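Local coordinates for amidohydrolase (Pseudomonas aeruginosa, PDB 2I5G), which probably acts as a metal-dependent dipeptidase of the membrane (renal) dipeptidase family, peptidase family M19, at residues E24-M29 with D66-V71. The protein carries 2 engineered substitutions. Residues are numbered along the deposited sequence; the frame is centred on the assembly and turned at random.
Sequences ELFEDM and DLVIPV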
loop_
_atom_site.group_PDB
_atom_site.type_symbol
_atom_site.label_atom_id
_atom_site.label_comp_id
_atom_site.label_asym_id
_atom_site.label_seq_id
_atom_site.Cartn_x
_atom_site.Cartn_y
_atom_site.Cartn_z
ATOM N N GLU A 24 15.008 20.946 25.776
ATOM C CA GLU A 24 15.236 20.139 26.957
ATOM C C GLU A 24 15.631 18.718 26.584
ATOM O O GLU A 24 16.424 18.086 27.283
ATOM C CB GLU A 24 13.995 20.130 27.851
ATOM C CG GLU A 24 14.166 19.284 29.110
ATOM C CD GLU A 24 15.551 19.436 29.740
ATOM O OE1 GLU A 24 15.899 20.559 30.175
ATOM O OE2 GLU A 24 16.293 18.426 29.792
ATOM N N LEU A 25 15.081 18.215 25.484
ATOM C CA LEU A 25 15.401 16.864 25.041
ATOM C C LEU A 25 16.862 16.862 24.633
ATOM O O LEU A 25 17.618 15.951 24.972
ATOM C CB LEU A 25 14.517 16.465 23.855
ATOM C CG LEU A 25 14.641 15.038 23.304
ATOM C CD1 LEU A 25 15.859 14.930 22.412
ATOM C CD2 LEU A 25 14.720 14.040 24.455
ATOM N N PHE A 26 17.250 17.909 23.915
ATOM C CA PHE A 26 18.616 18.072 23.441
ATOM C C PHE A 26 19.617 18.094 24.587
ATOM O O PHE A 26 20.667 17.467 24.514
ATOM C CB PHE A 26 18.716 19.360 22.629
ATOM C CG PHE A 26 17.924 19.329 21.356
ATOM C CD1 PHE A 26 17.572 20.510 20.711
ATOM C CD2 PHE A 26 17.540 18.117 20.789
ATOM C CE1 PHE A 26 16.849 20.484 19.520
ATOM C CE2 PHE A 26 16.816 18.082 19.596
ATOM C CZ PHE A 26 16.471 19.266 18.962
ATOM N N GLU A 27 19.279 18.811 25.649
ATOM C CA GLU A 27 20.156 18.913 26.805
ATOM C C GLU A 27 20.299 17.588 27.558
ATOM O O GLU A 27 21.349 17.301 28.135
ATOM C CB GLU A 27 19.639 20.008 27.738
ATOM C CG GLU A 27 19.597 21.370 27.074
ATOM C CD GLU A 27 18.880 22.409 27.910
ATOM O OE1 GLU A 27 18.799 23.581 27.474
ATOM O OE2 GLU A 27 18.392 22.051 29.002
ATOM N N ASP A 28 19.246 16.781 27.544
ATOM C CA ASP A 28 19.264 15.493 28.229
ATOM C C ASP A 28 20.117 14.523 27.410
ATOM O O ASP A 28 20.662 13.549 27.937
ATOM C CB ASP A 28 17.831 14.968 28.400
ATOM C CG ASP A 28 17.687 14.018 29.585
ATOM O OD1 ASP A 28 18.248 14.318 30.663
ATOM O OD2 ASP A 28 17.002 12.980 29.449
HETATM N N MSE A 29 20.233 14.797 26.115
HETATM C CA MSE A 29 21.047 13.965 25.246
HETATM C C MSE A 29 22.492 14.274 25.608
HETATM O O MSE A 29 23.354 13.391 25.634
HETATM C CB MSE A 29 20.800 14.304 23.775
HETATM C CG MSE A 29 19.366 14.121 23.335
HETATM SE SE MSE A 29 19.150 14.316 21.431
HETATM C CE MSE A 29 18.124 12.715 21.057
ATOM N N ASP A 66 24.036 24.686 19.140
ATOM C CA ASP A 66 25.089 24.615 20.141
ATOM C C ASP A 66 24.997 23.301 20.915
ATOM O O ASP A 66 25.855 22.991 21.739
ATOM C CB ASP A 66 24.969 25.807 21.092
ATOM C CG ASP A 66 23.620 25.868 21.784
ATOM O OD1 ASP A 66 22.591 25.647 21.111
ATOM O OD2 ASP A 66 23.589 26.151 23.001
ATOM N N LEU A 67 23.953 22.530 20.626
ATOM C CA LEU A 67 23.704 21.250 21.279
ATOM C C LEU A 67 23.727 20.082 20.304
ATOM O O LEU A 67 24.231 19.007 20.625
ATOM C CB LEU A 67 22.338 21.272 21.976
ATOM C CG LEU A 67 22.257 21.774 23.424
ATOM C CD1 LEU A 67 23.211 22.940 23.636
ATOM C CD2 LEU A 67 20.810 22.155 23.747
ATOM N N VAL A 68 23.177 20.294 19.112
ATOM C CA VAL A 68 23.107 19.237 18.116
ATOM C C VAL A 68 23.481 19.689 16.708
ATOM O O VAL A 68 23.445 20.879 16.392
ATOM C CB VAL A 68 21.681 18.639 18.069
ATOM C CG1 VAL A 68 21.313 18.056 19.428
ATOM C CG2 VAL A 68 20.681 19.719 17.673
ATOM N N ILE A 69 23.835 18.714 15.871
ATOM C CA ILE A 69 24.209 18.945 14.477
ATOM C C ILE A 69 23.692 17.763 13.665
ATOM O O ILE A 69 23.574 16.643 14.176
ATOM C CB ILE A 69 25.739 19.012 14.282
ATOM C CG1 ILE A 69 26.363 17.654 14.630
ATOM C CG2 ILE A 69 26.327 20.125 15.121
ATOM C CD1 ILE A 69 27.875 17.608 14.484
ATOM N N PRO A 70 23.392 17.995 12.380
ATOM C CA PRO A 70 22.881 16.974 11.461
ATOM C C PRO A 70 23.879 15.846 11.289
ATOM O O PRO A 70 25.064 16.027 11.534
ATOM C CB PRO A 70 22.695 17.744 10.153
ATOM C CG PRO A 70 22.550 19.168 10.585
ATOM C CD PRO A 70 23.568 19.278 11.682
ATOM N N VAL A 71 23.395 14.689 10.858
ATOM C CA VAL A 71 24.253 13.532 10.618
ATOM C C VAL A 71 23.910 12.899 9.277
ATOM O O VAL A 71 22.820 12.363 9.106
ATOM C CB VAL A 71 24.093 12.459 11.716
ATOM C CG1 VAL A 71 24.732 11.153 11.272
ATOM C CG2 VAL A 71 24.755 12.931 12.992
#
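Phe26 and Val68 show how a helix can be seated on the beginning of a strand by carbon-to-carbon packing, with no hydrogen bond between residues 24-29 and 66-71. The isopropyl group of Val68 comes in over one face of the phenyl ring, the two side chains crossing at about a right angle. Val68 CG2 sits almost above the centre of the Phe26 ring, 4.3 Å from the centroid and 8° off the normal, which makes a CH-pi contact. The second branch is displaced along the same face: Val68 CG1 meets the rim at Phe26 CD2, 4.0 Å away. Both methyls therefore rest on the aromatic surface.

Leu67 makes the other half of the contact, reaching for the base of Phe26 and not for its ring. One methyl does most of the work, with Leu67 CD2 lying 3.7 Å from Phe26 CB and 3.6 Å from Glu27 CG. It thus bridges two consecutive residues of the helix. Glu27 sets its CG anti to its own carbonyl carbon (chi1 -60°) and runs extended from there, so that a methylene meets the leucine while the carboxylate is carried past it.

Around this apolar patch, Trp21 packs edge-to-face with Phe26, and a salt bridge from Asp66 to Arg23 ties the approach to the strand to the start of helix 23-31. In this TIM-barrel-clan protein, helix 23-31 packs where the chain leaves helix 47-63 and enters strand 68-70: Leu60 of that helix touches Phe26, Ile61 touches Val68, and strand 68-70 pairs in parallel with strand 86-92.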